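Local coordinates for protein probable hydrolase (Pseudomonas aeruginosa, PDB 7AL6) that is of unknown function but has the alpha/beta hydrolase fold and is probably a hydrolase, possibly a lipolytic one, at residues V8-P13 with E89-E94; A40-R45 with H264-D269; L142-K147 with T206-L211. All coordinates share one frame; numbering follows the deposited sequence.

Interaction 1 (V8-P13 with E89-E94)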
ATOM      1  N   VAL A   8      10.310 -20.398  -0.099  1.00 26.17           N
ATOM      2  CA  VAL A   8       9.310 -19.789  -1.009  1.00 28.61           C
ATOM      3  C   VAL A   8       8.602 -18.580  -0.392  1.00 27.10           C
ATOM      4  O   VAL A   8       8.672 -18.385   0.786  1.00 23.75           O
ATOM      5  CB  VAL A   8       8.263 -20.837  -1.400  1.00 27.66           C
ATOM      6  CG1 VAL A   8       8.877 -22.040  -2.074  1.00 28.53           C
ATOM      7  CG2 VAL A   8       7.450 -21.253  -0.196  1.00 28.44           C
ATOM      8  N   ARG A   9       7.982 -17.794  -1.254  1.00 23.71           N
ATOM      9  CA  ARG A   9       7.067 -16.695  -0.931  1.00 24.29           C
ATOM     10  C   ARG A   9       5.674 -17.286  -1.112  1.00 32.97           C
ATOM     11  O   ARG A   9       5.497 -17.994  -2.096  1.00 33.29           O
ATOM     12  CB  ARG A   9       7.146 -15.537  -1.920  1.00 33.35           C
ATOM     13  CG  ARG A   9       8.497 -14.871  -2.016  1.00 38.58           C
ATOM     14  CD  ARG A   9       8.927 -14.409  -0.660  1.00 35.50           C
ATOM     15  NE  ARG A   9       8.410 -13.128  -0.245  1.00 35.13           N
ATOM     16  CZ  ARG A   9       8.718 -12.561   0.910  1.00 29.45           C
ATOM     17  NH1 ARG A   9       9.523 -13.176   1.744  1.00 33.49           N
ATOM     18  NH2 ARG A   9       8.233 -11.389   1.226  1.00 36.37           N
ATOM     19  N   ILE A  10       4.758 -17.086  -0.180  1.00 30.72           N
ATOM     20  CA  ILE A  10       3.364 -17.562  -0.334  1.00 28.37           C
ATOM     21  C   ILE A  10       2.525 -16.305  -0.493  1.00 28.79           C
ATOM     22  O   ILE A  10       2.516 -15.497   0.409  1.00 30.84           O
ATOM     23  CB  ILE A  10       2.924 -18.454   0.832  1.00 26.96           C
ATOM     24  CG1 ILE A  10       3.894 -19.614   1.042  1.00 30.49           C
ATOM     25  CG2 ILE A  10       1.502 -18.931   0.612  1.00 27.11           C
ATOM     26  CD1 ILE A  10       3.618 -20.447   2.244  1.00 31.47           C
ATOM     27  N   SER A  11       1.858 -16.174  -1.621  1.00 27.09           N
ATOM     28  CA  SER A  11       1.105 -14.964  -1.950  1.00 30.24           C
ATOM     29  C   SER A  11      -0.320 -15.114  -1.444  1.00 27.91           C
ATOM     30  O   SER A  11      -1.073 -15.965  -1.937  1.00 26.09           O
ATOM     31  CB  SER A  11       1.077 -14.704  -3.455  1.00 31.77           C
ATOM     32  OG  SER A  11       2.367 -14.316  -3.870  1.00 35.07           O
ATOM     33  N   LEU A  12      -0.683 -14.300  -0.466  1.00 27.04           N
ATOM     34  CA  LEU A  12      -2.046 -14.161  -0.012  1.00 30.16           C
ATOM     35  C   LEU A  12      -2.647 -12.904  -0.617  1.00 31.94           C
ATOM     36  O   LEU A  12      -1.936 -12.051  -1.141  1.00 28.82           O
ATOM     37  CB  LEU A  12      -2.084 -14.095   1.515  1.00 25.95           C
ATOM     38  CG  LEU A  12      -1.299 -15.190   2.258  1.00 25.05           C
ATOM     39  CD1 LEU A  12      -1.581 -15.090   3.790  1.00 28.67           C
ATOM     40  CD2 LEU A  12      -1.607 -16.573   1.762  1.00 31.85           C
ATOM     41  N   PRO A  13      -3.970 -12.761  -0.571  1.00 26.68           N
ATOM     42  CA  PRO A  13      -4.592 -11.580  -1.181  1.00 30.47           C
ATOM     43  C   PRO A  13      -4.097 -10.292  -0.591  1.00 29.39           C
ATOM     44  O   PRO A  13      -3.925  -9.307  -1.306  1.00 32.69           O
ATOM     45  CB  PRO A  13      -6.101 -11.792  -0.917  1.00 30.94           C
ATOM     46  CG  PRO A  13      -6.253 -13.302  -0.750  1.00 34.01           C
ATOM     47  CD  PRO A  13      -4.943 -13.786  -0.139  1.00 29.29           C
ATOM     48  N   GLU A  89      -5.212 -22.379   2.037  1.00 25.42           N
ATOM     49  CA  GLU A  89      -5.916 -22.208   0.765  1.00 30.30           C
ATOM     50  C   GLU A  89      -4.944 -22.086  -0.390  1.00 30.35           C
ATOM     51  O   GLU A  89      -5.143 -22.688  -1.447  1.00 28.23           O
ATOM     52  CB  GLU A  89      -6.809 -20.971   0.792  1.00 30.49           C
ATOM     53  CG  GLU A  89      -7.883 -21.053   1.845  1.00 38.08           C
ATOM     54  CD  GLU A  89      -9.053 -21.872   1.374  1.00 39.87           C
ATOM     55  OE1 GLU A  89      -9.654 -21.475   0.366  1.00 43.76           O
ATOM     56  OE2 GLU A  89      -9.339 -22.913   1.995  1.00 46.70           O
ATOM     57  N   GLN A  90      -3.894 -21.253  -0.225  1.00 29.16           N
ATOM     58  CA  GLN A  90      -2.977 -21.004  -1.333  1.00 27.99           C
ATOM     59  C   GLN A  90      -2.138 -22.226  -1.652  1.00 26.21           C
ATOM     60  O   GLN A  90      -1.715 -22.405  -2.799  1.00 29.94           O
ATOM     61  CB  GLN A  90      -2.111 -19.775  -1.012  1.00 28.56           C
ATOM     62  CG  GLN A  90      -1.148 -19.366  -2.105  1.00 31.83           C
ATOM     63  CD  GLN A  90      -1.855 -18.876  -3.376  1.00 35.70           C
ATOM     64  OE1 GLN A  90      -3.035 -18.617  -3.368  1.00 31.87           O
ATOM     65  NE2 GLN A  90      -1.113 -18.766  -4.453  1.00 34.35           N
ATOM     66  N   LEU A  91      -1.962 -23.125  -0.703  1.00 26.27           N
ATOM     67  CA  LEU A  91      -1.252 -24.370  -0.951  1.00 23.33           C
ATOM     68  C   LEU A  91      -2.182 -25.449  -1.496  1.00 30.37           C
ATOM     69  O   LEU A  91      -1.713 -26.506  -1.924  1.00 30.68           O
ATOM     70  CB  LEU A  91      -0.605 -24.906   0.339  1.00 29.50           C
ATOM     71  CG  LEU A  91       0.371 -24.014   1.080  1.00 32.77           C
ATOM     72  CD1 LEU A  91       0.731 -24.646   2.407  1.00 29.03           C
ATOM     73  CD2 LEU A  91       1.592 -23.821   0.240  1.00 39.54           C
ATOM     74  N   GLY A  92      -3.472 -25.201  -1.493  1.00 29.76           N
ATOM     75  CA  GLY A  92      -4.411 -26.227  -1.901  1.00 37.84           C
ATOM     76  C   GLY A  92      -4.769 -27.232  -0.831  1.00 35.81           C
ATOM     77  O   GLY A  92      -5.236 -28.318  -1.168  1.00 35.73           O
ATOM     78  N   TRP A  93      -4.575 -26.898   0.448  1.00 35.57           N
ATOM     79  CA  TRP A  93      -4.751 -27.832   1.562  1.00 34.17           C
ATOM     80  C   TRP A  93      -6.155 -27.660   2.145  1.00 44.16           C
ATOM     81  O   TRP A  93      -6.447 -26.662   2.810  1.00 50.61           O
ATOM     82  CB  TRP A  93      -3.699 -27.595   2.642  1.00 30.06           C
ATOM     83  CG  TRP A  93      -2.328 -28.078   2.267  1.00 29.37           C
ATOM     84  CD1 TRP A  93      -1.961 -28.660   1.085  1.00 28.99           C
ATOM     85  CD2 TRP A  93      -1.147 -28.054   3.091  1.00 30.04           C
ATOM     86  NE1 TRP A  93      -0.620 -28.992   1.115  1.00 33.90           N
ATOM     87  CE2 TRP A  93      -0.103 -28.627   2.337  1.00 27.37           C
ATOM     88  CE3 TRP A  93      -0.875 -27.601   4.388  1.00 31.73           C
ATOM     89  CZ2 TRP A  93       1.190 -28.756   2.829  1.00 29.23           C
ATOM     90  CZ3 TRP A  93       0.402 -27.747   4.874  1.00 34.24           C
ATOM     91  CH2 TRP A  93       1.418 -28.346   4.101  1.00 28.99           C
ATOM     92  N   GLU A  94      -7.014 -28.649   1.978  1.00 31.06           N
ATOM     93  CA  GLU A  94      -8.368 -28.592   2.560  1.00 42.92           C
ATOM     94  C   GLU A  94      -8.251 -28.890   4.057  1.00 37.62           C
ATOM     95  O   GLU A  94      -8.700 -28.101   4.829  1.00 42.25           O
ATOM     96  CB  GLU A  94      -9.315 -29.536   1.830  1.00 48.85           C
ATOM     97  CG  GLU A  94     -10.685 -29.625   2.471  1.00 66.80           C
ATOM     98  CD  GLU A  94     -11.362 -28.299   2.758  1.00 72.73           C
ATOM     99  OE1 GLU A  94     -12.104 -28.218   3.731  1.00 75.15           O
ATOM    100  OE2 GLU A  94     -11.150 -27.360   2.002  1.00 73.19           O
TER
HETATM  101  O   HOH W   1       2.001 -18.327  -3.588  1.00 24.35           O

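Interaction 2 (A40-R45 with H264-D269)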
ATOM      1  N   ALA A  40      10.779 -18.782  11.331  1.00 22.54           N
ATOM      2  CA  ALA A  40      10.711 -20.196  11.000  1.00 22.42           C
ATOM      3  C   ALA A  40      11.944 -20.974  11.448  1.00 25.60           C
ATOM      4  O   ALA A  40      11.901 -22.205  11.501  1.00 23.57           O
ATOM      5  CB  ALA A  40      10.528 -20.394   9.491  1.00 28.47           C
ATOM      6  N   MET A  41      13.064 -20.326  11.697  1.00 22.40           N
ATOM      7  CA  MET A  41      14.212 -21.077  12.198  0.70 26.68           C
ATOM      8  C   MET A  41      13.973 -21.650  13.595  1.00 26.19           C
ATOM      9  O   MET A  41      14.735 -22.511  14.033  1.00 27.49           O
ATOM     10  CB  MET A  41      15.460 -20.190  12.248  0.70 26.73           C
ATOM     11  CG  MET A  41      16.044 -19.793  10.877  0.70 29.75           C
ATOM     12  SD  MET A  41      16.679 -21.214   9.979  0.70 33.63           S
ATOM     13  CE  MET A  41      18.269 -21.462  10.787  0.70 28.40           C
ATOM     14  N   SER A  42      12.847 -21.328  14.188  1.00 23.31           N
ATOM     15  CA  SER A  42      12.458 -21.890  15.489  1.00 28.61           C
ATOM     16  C   SER A  42      12.357 -23.411  15.276  1.00 28.95           C
ATOM     17  O   SER A  42      12.664 -24.101  16.150  1.00 27.05           O
ATOM     18  CB  SER A  42      11.198 -21.273  15.984  1.00 29.10           C
ATOM     19  OG  SER A  42      10.851 -21.751  17.249  1.00 29.02           O
ATOM     20  N   PHE A  43      12.012 -23.875  14.078  1.00 26.25           N
ATOM     21  CA  PHE A  43      11.826 -25.304  13.739  1.00 23.99           C
ATOM     22  C   PHE A  43      13.030 -25.913  13.012  1.00 25.88           C
ATOM     23  O   PHE A  43      12.912 -27.016  12.540  1.00 26.47           O
ATOM     24  CB  PHE A  43      10.520 -25.460  12.965  1.00 26.37           C
ATOM     25  CG  PHE A  43       9.314 -24.984  13.727  1.00 24.54           C
ATOM     26  CD1 PHE A  43       8.736 -25.774  14.695  1.00 28.39           C
ATOM     27  CD2 PHE A  43       8.790 -23.725  13.522  1.00 22.95           C
ATOM     28  CE1 PHE A  43       7.645 -25.327  15.413  1.00 29.06           C
ATOM     29  CE2 PHE A  43       7.699 -23.280  14.244  1.00 28.24           C
ATOM     30  CZ  PHE A  43       7.132 -24.080  15.195  1.00 24.14           C
ATOM     31  N   SER A  44      14.169 -25.243  12.977  1.00 24.11           N
ATOM     32  CA  SER A  44      15.367 -25.689  12.220  1.00 31.37           C
ATOM     33  C   SER A  44      15.876 -27.040  12.733  1.00 33.45           C
ATOM     34  O   SER A  44      16.338 -27.799  11.944  1.00 30.17           O
ATOM     35  CB  SER A  44      16.453 -24.653  12.173  1.00 28.98           C
ATOM     36  OG  SER A  44      16.872 -24.261  13.451  1.00 31.26           O
ATOM     37  N   ARG A  45      15.800 -27.308  14.023  1.00 31.67           N
ATOM     38  CA  ARG A  45      16.264 -28.596  14.585  1.00 37.56           C
ATOM     39  C   ARG A  45      15.148 -29.653  14.535  1.00 31.32           C
ATOM     40  O   ARG A  45      15.431 -30.790  14.279  1.00 30.13           O
ATOM     41  CB  ARG A  45      16.700 -28.421  16.036  1.00 31.31           C
ATOM     42  CG  ARG A  45      17.865 -27.484  16.268  1.00 33.97           C
ATOM     43  CD  ARG A  45      18.420 -27.794  17.631  1.00 35.26           C
ATOM     44  NE  ARG A  45      19.200 -26.741  18.214  1.00 39.56           N
ATOM     45  CZ  ARG A  45      20.508 -26.763  18.312  1.00 38.50           C
ATOM     46  NH1 ARG A  45      21.181 -27.793  17.853  1.00 39.26           N
ATOM     47  NH2 ARG A  45      21.138 -25.758  18.863  1.00 33.87           N
ATOM     48  N   HIS A 264      12.166 -22.618  24.913  1.00 27.19           N
ATOM     49  CA  HIS A 264      12.604 -22.968  23.564  1.00 33.44           C
ATOM     50  C   HIS A 264      13.277 -24.316  23.523  1.00 31.00           C
ATOM     51  O   HIS A 264      14.206 -24.515  22.738  1.00 30.12           O
ATOM     52  CB  HIS A 264      13.540 -21.892  23.021  1.00 33.89           C
ATOM     53  CG  HIS A 264      12.830 -20.660  22.561  1.00 26.67           C
ATOM     54  ND1 HIS A 264      12.330 -19.717  23.432  1.00 32.12           N
ATOM     55  CD2 HIS A 264      12.513 -20.228  21.310  1.00 31.17           C
ATOM     56  CE1 HIS A 264      11.751 -18.745  22.744  1.00 32.68           C
ATOM     57  NE2 HIS A 264      11.842 -19.039  21.454  1.00 30.79           N
ATOM     58  N   LEU A 265      12.789 -25.296  24.307  1.00 29.88           N
ATOM     59  CA  LEU A 265      13.522 -26.553  24.444  1.00 23.96           C
ATOM     60  C   LEU A 265      13.765 -27.242  23.114  1.00 28.28           C
ATOM     61  O   LEU A 265      14.744 -27.991  22.971  1.00 27.80           O
ATOM     62  CB  LEU A 265      12.796 -27.500  25.407  1.00 36.07           C
ATOM     63  CG  LEU A 265      11.569 -28.232  24.886  1.00 33.98           C
ATOM     64  CD1 LEU A 265      11.166 -29.306  25.930  1.00 29.31           C
ATOM     65  CD2 LEU A 265      10.399 -27.288  24.622  1.00 26.80           C
ATOM     66  N   HIS A 266      12.859 -27.087  22.159  1.00 28.06           N
ATOM     67  CA  HIS A 266      12.928 -27.705  20.811  1.00 24.58           C
ATOM     68  C   HIS A 266      14.058 -27.093  19.979  1.00 25.56           C
ATOM     69  O   HIS A 266      14.445 -27.709  19.043  1.00 27.06           O
ATOM     70  CB  HIS A 266      11.589 -27.588  20.082  1.00 28.77           C
ATOM     71  CG  HIS A 266      11.261 -26.197  19.707  1.00 21.89           C
ATOM     72  ND1 HIS A 266      11.041 -25.244  20.619  1.00 29.01           N
ATOM     73  CD2 HIS A 266      11.146 -25.599  18.520  1.00 27.65           C
ATOM     74  CE1 HIS A 266      10.782 -24.117  20.016  1.00 32.25           C
ATOM     75  NE2 HIS A 266      10.835 -24.311  18.746  1.00 25.20           N
ATOM     76  N   LEU A 267      14.462 -25.867  20.270  1.00 25.18           N
ATOM     77  CA  LEU A 267      15.529 -25.161  19.520  1.00 32.97           C
ATOM     78  C   LEU A 267      16.847 -25.022  20.295  1.00 33.26           C
ATOM     79  O   LEU A 267      17.870 -24.976  19.648  1.00 30.38           O
ATOM     80  CB  LEU A 267      14.996 -23.783  19.160  1.00 25.97           C
ATOM     81  CG  LEU A 267      15.960 -22.880  18.410  1.00 28.64           C
ATOM     82  CD1 LEU A 267      16.157 -23.375  17.005  1.00 28.37           C
ATOM     83  CD2 LEU A 267      15.474 -21.458  18.425  1.00 23.94           C
ATOM     84  N   ASP A 268      16.821 -25.068  21.621  1.00 31.24           N
ATOM     85  CA  ASP A 268      18.005 -24.795  22.465  1.00 31.20           C
ATOM     86  C   ASP A 268      19.134 -25.762  22.143  1.00 30.67           C
ATOM     87  O   ASP A 268      20.228 -25.314  22.012  1.00 35.82           O
ATOM     88  CB  ASP A 268      17.668 -24.874  23.945  1.00 30.61           C
ATOM     89  CG  ASP A 268      17.010 -23.619  24.433  1.00 35.09           C
ATOM     90  OD1 ASP A 268      17.274 -22.603  23.855  1.00 35.46           O
ATOM     91  OD2 ASP A 268      16.220 -23.697  25.327  1.00 33.11           O
ATOM     92  N   ASP A 269      18.850 -27.032  21.953  1.00 34.28           N
ATOM     93  CA  ASP A 269      19.916 -27.989  21.730  1.00 30.04           C
ATOM     94  C   ASP A 269      19.351 -29.215  21.044  1.00 29.86           C
ATOM     95  O   ASP A 269      18.138 -29.379  20.901  1.00 35.15           O
ATOM     96  CB  ASP A 269      20.612 -28.384  23.047  1.00 39.09           C
ATOM     97  CG  ASP A 269      19.631 -28.848  24.109  1.00 41.64           C
ATOM     98  OD1 ASP A 269      18.712 -29.647  23.790  1.00 38.08           O
ATOM     99  OD2 ASP A 269      19.759 -28.377  25.251  1.00 48.35           O
TER
HETATM  100  O   HOH W   2      13.950 -26.526  16.323  1.00 26.71           O

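Interaction 3 (L142-K147 with T206-L211)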
ATOM      1  N   LEU A 142      -8.559  -0.256  26.518  1.00 38.52           N
ATOM      2  CA  LEU A 142      -8.726   0.369  25.214  1.00 39.28           C
ATOM      3  C   LEU A 142      -8.097   1.751  25.203  1.00 43.33           C
ATOM      4  O   LEU A 142      -7.456   2.141  24.224  1.00 36.20           O
ATOM      5  CB  LEU A 142     -10.200   0.445  24.827  1.00 32.36           C
ATOM      6  CG  LEU A 142     -10.471   1.206  23.524  1.00 39.07           C
ATOM      7  CD1 LEU A 142      -9.780   0.599  22.279  1.00 36.76           C
ATOM      8  CD2 LEU A 142     -11.940   1.311  23.233  1.00 32.17           C
ATOM      9  N   GLY A 143      -8.267   2.514  26.285  1.00 40.70           N
ATOM     10  CA  GLY A 143      -7.640   3.819  26.336  1.00 37.54           C
ATOM     11  C   GLY A 143      -6.136   3.706  26.250  1.00 37.76           C
ATOM     12  O   GLY A 143      -5.472   4.497  25.582  1.00 37.11           O
ATOM     13  N   GLU A 144      -5.587   2.704  26.915  1.00 36.36           N
ATOM     14  CA  GLU A 144      -4.157   2.478  26.863  1.00 38.19           C
ATOM     15  C   GLU A 144      -3.719   2.040  25.463  1.00 48.19           C
ATOM     16  O   GLU A 144      -2.633   2.420  25.002  1.00 42.29           O
ATOM     17  CB  GLU A 144      -3.821   1.462  27.943  1.00 46.33           C
ATOM     18  CG  GLU A 144      -2.423   0.953  27.948  1.00 62.17           C
ATOM     19  CD  GLU A 144      -2.374  -0.470  28.476  1.00 73.82           C
ATOM     20  OE1 GLU A 144      -1.746  -1.341  27.831  1.00 61.60           O
ATOM     21  OE2 GLU A 144      -2.998  -0.716  29.541  1.00 74.24           O
ATOM     22  N   ALA A 145      -4.547   1.263  24.756  1.00 42.24           N
ATOM     23  CA  ALA A 145      -4.183   0.877  23.392  1.00 41.19           C
ATOM     24  C   ALA A 145      -4.237   2.079  22.454  1.00 37.45           C
ATOM     25  O   ALA A 145      -3.364   2.256  21.600  1.00 38.12           O
ATOM     26  CB  ALA A 145      -5.103  -0.227  22.897  1.00 40.36           C
ATOM     27  N   LEU A 146      -5.235   2.930  22.611  1.00 34.20           N
ATOM     28  CA  LEU A 146      -5.383   4.120  21.754  1.00 34.72           C
ATOM     29  C   LEU A 146      -4.188   5.050  21.979  1.00 41.58           C
ATOM     30  O   LEU A 146      -3.660   5.545  21.016  1.00 37.59           O
ATOM     31  CB  LEU A 146      -6.706   4.809  22.061  1.00 40.98           C
ATOM     32  CG  LEU A 146      -7.959   4.019  21.708  1.00 46.34           C
ATOM     33  CD1 LEU A 146      -9.187   4.806  22.071  1.00 42.34           C
ATOM     34  CD2 LEU A 146      -7.981   3.638  20.246  1.00 39.88           C
ATOM     35  N   LYS A 147      -3.774   5.237  23.223  1.00 37.69           N
ATOM     36  CA  LYS A 147      -2.642   6.118  23.589  1.00 46.78           C
ATOM     37  C   LYS A 147      -1.349   5.563  22.998  1.00 36.41           C
ATOM     38  O   LYS A 147      -0.611   6.327  22.447  1.00 36.76           O
ATOM     39  CB  LYS A 147      -2.592   6.304  25.106  1.00 41.63           C
ATOM     40  CG  LYS A 147      -3.375   7.504  25.613  1.00 51.38           C
ATOM     41  CD  LYS A 147      -4.252   7.245  26.819  1.00 69.12           C
ATOM     42  CE  LYS A 147      -3.610   7.577  28.151  1.00 69.75           C
ATOM     43  NZ  LYS A 147      -4.615   7.702  29.238  1.00 72.02           N
ATOM     44  N   THR A 206       4.662  -4.158  19.260  1.00 32.67           N
ATOM     45  CA  THR A 206       4.739  -3.764  20.670  1.00 41.70           C
ATOM     46  C   THR A 206       3.427  -3.205  21.202  1.00 42.48           C
ATOM     47  O   THR A 206       3.332  -2.940  22.399  1.00 39.79           O
ATOM     48  CB  THR A 206       5.839  -2.691  20.916  1.00 37.20           C
ATOM     49  OG1 THR A 206       5.486  -1.432  20.296  1.00 45.66           O
ATOM     50  CG2 THR A 206       7.134  -3.133  20.377  1.00 44.09           C
ATOM     51  N   LEU A 207       2.448  -2.949  20.340  1.00 38.10           N
ATOM     52  CA  LEU A 207       1.231  -2.306  20.786  1.00 40.90           C
ATOM     53  C   LEU A 207       0.453  -3.268  21.679  1.00 44.21           C
ATOM     54  O   LEU A 207       0.511  -4.485  21.490  1.00 39.45           O
ATOM     55  CB  LEU A 207       0.365  -1.910  19.611  1.00 36.92           C
ATOM     56  CG  LEU A 207       0.897  -0.765  18.735  1.00 49.32           C
ATOM     57  CD1 LEU A 207       0.129  -0.762  17.405  1.00 39.87           C
ATOM     58  CD2 LEU A 207       0.769   0.582  19.429  1.00 43.26           C
ATOM     59  N   PRO A 208      -0.267  -2.756  22.664  1.00 38.73           N
ATOM     60  CA  PRO A 208      -1.174  -3.625  23.427  1.00 45.98           C
ATOM     61  C   PRO A 208      -2.475  -3.829  22.673  1.00 35.39           C
ATOM     62  O   PRO A 208      -2.894  -2.985  21.890  1.00 41.86           O
ATOM     63  CB  PRO A 208      -1.392  -2.856  24.733  1.00 39.70           C
ATOM     64  CG  PRO A 208      -1.232  -1.420  24.372  1.00 41.83           C
ATOM     65  CD  PRO A 208      -0.235  -1.383  23.182  1.00 40.86           C
ATOM     66  N   SER A 209      -3.108  -4.973  22.908  1.00 39.61           N
ATOM     67  CA  SER A 209      -4.356  -5.253  22.226  1.00 37.51           C
ATOM     68  C   SER A 209      -5.423  -4.249  22.653  1.00 32.57           C
ATOM     69  O   SER A 209      -5.459  -3.822  23.815  1.00 35.40           O
ATOM     70  CB  SER A 209      -4.830  -6.680  22.515  1.00 36.73           C
ATOM     71  OG  SER A 209      -6.076  -6.884  21.859  1.00 45.83           O
ATOM     72  N   PRO A 210      -6.291  -3.819  21.739  1.00 34.77           N
ATOM     73  CA  PRO A 210      -7.402  -2.979  22.171  1.00 29.65           C
ATOM     74  C   PRO A 210      -8.497  -3.750  22.904  1.00 37.15           C
ATOM     75  O   PRO A 210      -9.362  -3.122  23.530  1.00 32.14           O
ATOM     76  CB  PRO A 210      -7.935  -2.411  20.858  1.00 34.88           C
ATOM     77  CG  PRO A 210      -7.579  -3.464  19.839  1.00 36.25           C
ATOM     78  CD  PRO A 210      -6.312  -4.081  20.281  1.00 32.68           C
ATOM     79  N   LEU A 211      -8.599  -5.044  22.670  1.00 34.25           N
ATOM     80  CA  LEU A 211      -9.617  -5.883  23.327  1.00 35.00           C
ATOM     81  C   LEU A 211      -9.005  -7.240  23.627  1.00 37.57           C
ATOM     82  O   LEU A 211      -8.930  -8.038  22.724  1.00 42.04           O
ATOM     83  CB  LEU A 211     -10.835  -6.037  22.426  1.00 38.31           C
ATOM     84  CG  LEU A 211     -11.991  -6.814  23.041  1.00 40.27           C
ATOM     85  CD1 LEU A 211     -12.517  -6.124  24.280  1.00 35.73           C
ATOM     86  CD2 LEU A 211     -13.097  -7.009  22.044  1.00 39.33           C
TER

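Interaction 1 (V8-P13 with E89-E94)
Q90, in the last turn of helix 77-91, lays its side chain against the end of strand 7-11, where I10 and S11 receive it. The apolar part comes first: CG2 of I10 lies 3.8 Å from CG of Q90, and the two side chains run antiparallel alongside one another. CG of Q90 stands anti to its backbone nitrogen (chi1 -178°), which sends the chain across to the strand, and the bend at chi2 (66°) then turns a face of the amide to the carbonyl O of S11, which lies above CD of Q90 at 3.3 Å. CD1 of I10 and CD2 of L91 meet more loosely, at 4.4 Å.

The polar part is indirect. The approach of S11 O to the amide face is no hydrogen bond, and none joins the segments directly. One water does so instead, accepting from the backbone N of S11 at 2.9 Å and, over a longer 3.3 Å, from NE2 of Q90. The hydroxyl of S11 bonds to E191 of the second subunit.

The helix ends in a Schellman motif, with G92 at positive phi (82°) and its N bonded to E89 O at 3.0 Å. I10 and L91 both rest on V56 of strand 53-58, while I10 also touches V87 and A19. Helix 77-91 is thereby seated against the outermost strand 7-11, beside strand 16-22.

Interaction 2 (A40-R45 with H264-D269)
S42 and R45, from the loop that follows strand 28-33, reach the short helical turn 265-268 at two points, one on a side chain and one on the backbone. At the first, OG of S42 meets the imidazole of H266 at its edge and in the ring plane, 3.0 Å from NE2; either atom could be the donor. A chi1 of -177° turns OG from the S42 nitrogen toward this edge. The ring of F43 is near H266 too, but obliquely, with centroids 5.8 Å apart.

R45 approaches differently. Its chain runs extended from CG to NE, bringing the guanidinium alongside the end of the turn. NE donates to the carbonyl O of L267 over a short 2.6 Å, at an N-H...O angle of 159°. The oxygen lies close to the guanidinium plane, whereas the donor stands 43° out of the carbonyl plane, away from the lone-pair directions. CA of D269 lies over one guanidinium face, 3.6 Å above its centre.

Between these points CD1 of L267 packs on M41 O at 3.4 Å. That same carbonyl accepts from both N and OG of S44. A water donates to S42 O and H266 O and accepts from R45 N, tying both backbones together.

R45 also pairs with E180 and E270, so its positive charge is probably well balanced, while its NE satisfies a main-chain carbonyl at the end of the turn. The turn follows H263, the histidine of a probable Ser-His-Asp triad with S102 and D126, so these bonds join the 40-45 loop to the segment just after that histidine.

Interaction 3 (L142-K147 with T206-L211)
A145 meets two prolines set two residues apart, P208 and P210, and no hydrogen bond passes between the segments. The evidence lies in how much its single methyl touches: CB of A145 meets the P210 ring at CA, 3.7 Å away, and more loosely at CB, 4.1 Å, and lies as close as that CA to the carbonyl oxygens of P208 and S209. It therefore bears also on the backbone from P208 to P210, which is extended up to S209 and turns at P210. The two backbones come closest where the CA atoms of L142 and P210 are 4.7 Å apart.

One helical turn earlier, L142 meets the second ring. Its CG is anti to the backbone nitrogen (chi1 175°), and the CD1 branch crosses P210 at an angle to reach CB at 3.8 Å. E144 deals with the first ring: its extended chain brings OE1 to 3.5 Å from CB of P208, so a carboxylate oxygen lies against aliphatic carbon. The other oxygen, OE2, is in a salt bridge with K141.

The CB of S209 points away from the helix. Its OG accepts from the backbone N of L211 at 3.2 Å, with an N-H...O angle of 144°, forming an ST turn over S209-L211, with the bend at P210.

P208 also touches A148, and L207 packs on A148 and Q149, so the loop follows helix 138-150 toward its C-terminal end before leading into helix 215-223. At the other end, the third subunit takes part: its F221 packs on L142 and its W78 on P210.

How the interactions relate
The three contacts are spread through the chain without touching. Interaction 2 has its centre about 24 Å from that of interaction 1, and interaction 3 lies about 31 Å from each by the same measure. Interaction 1 seats helix 77-91 on the edge strand 7-11 of the main sheet. Its segments alternate along the chain with those of interaction 2, which brings the loop after strand 28-33 to the turn 265-268. Interaction 3 follows interaction 1 in sequence, is nested within the loop closed by interaction 2, and lies across the chain's centre from it. Interactions 1 and 3 both touch the third subunit, whereas no other chain touches interaction 2, the one beside the probable triad.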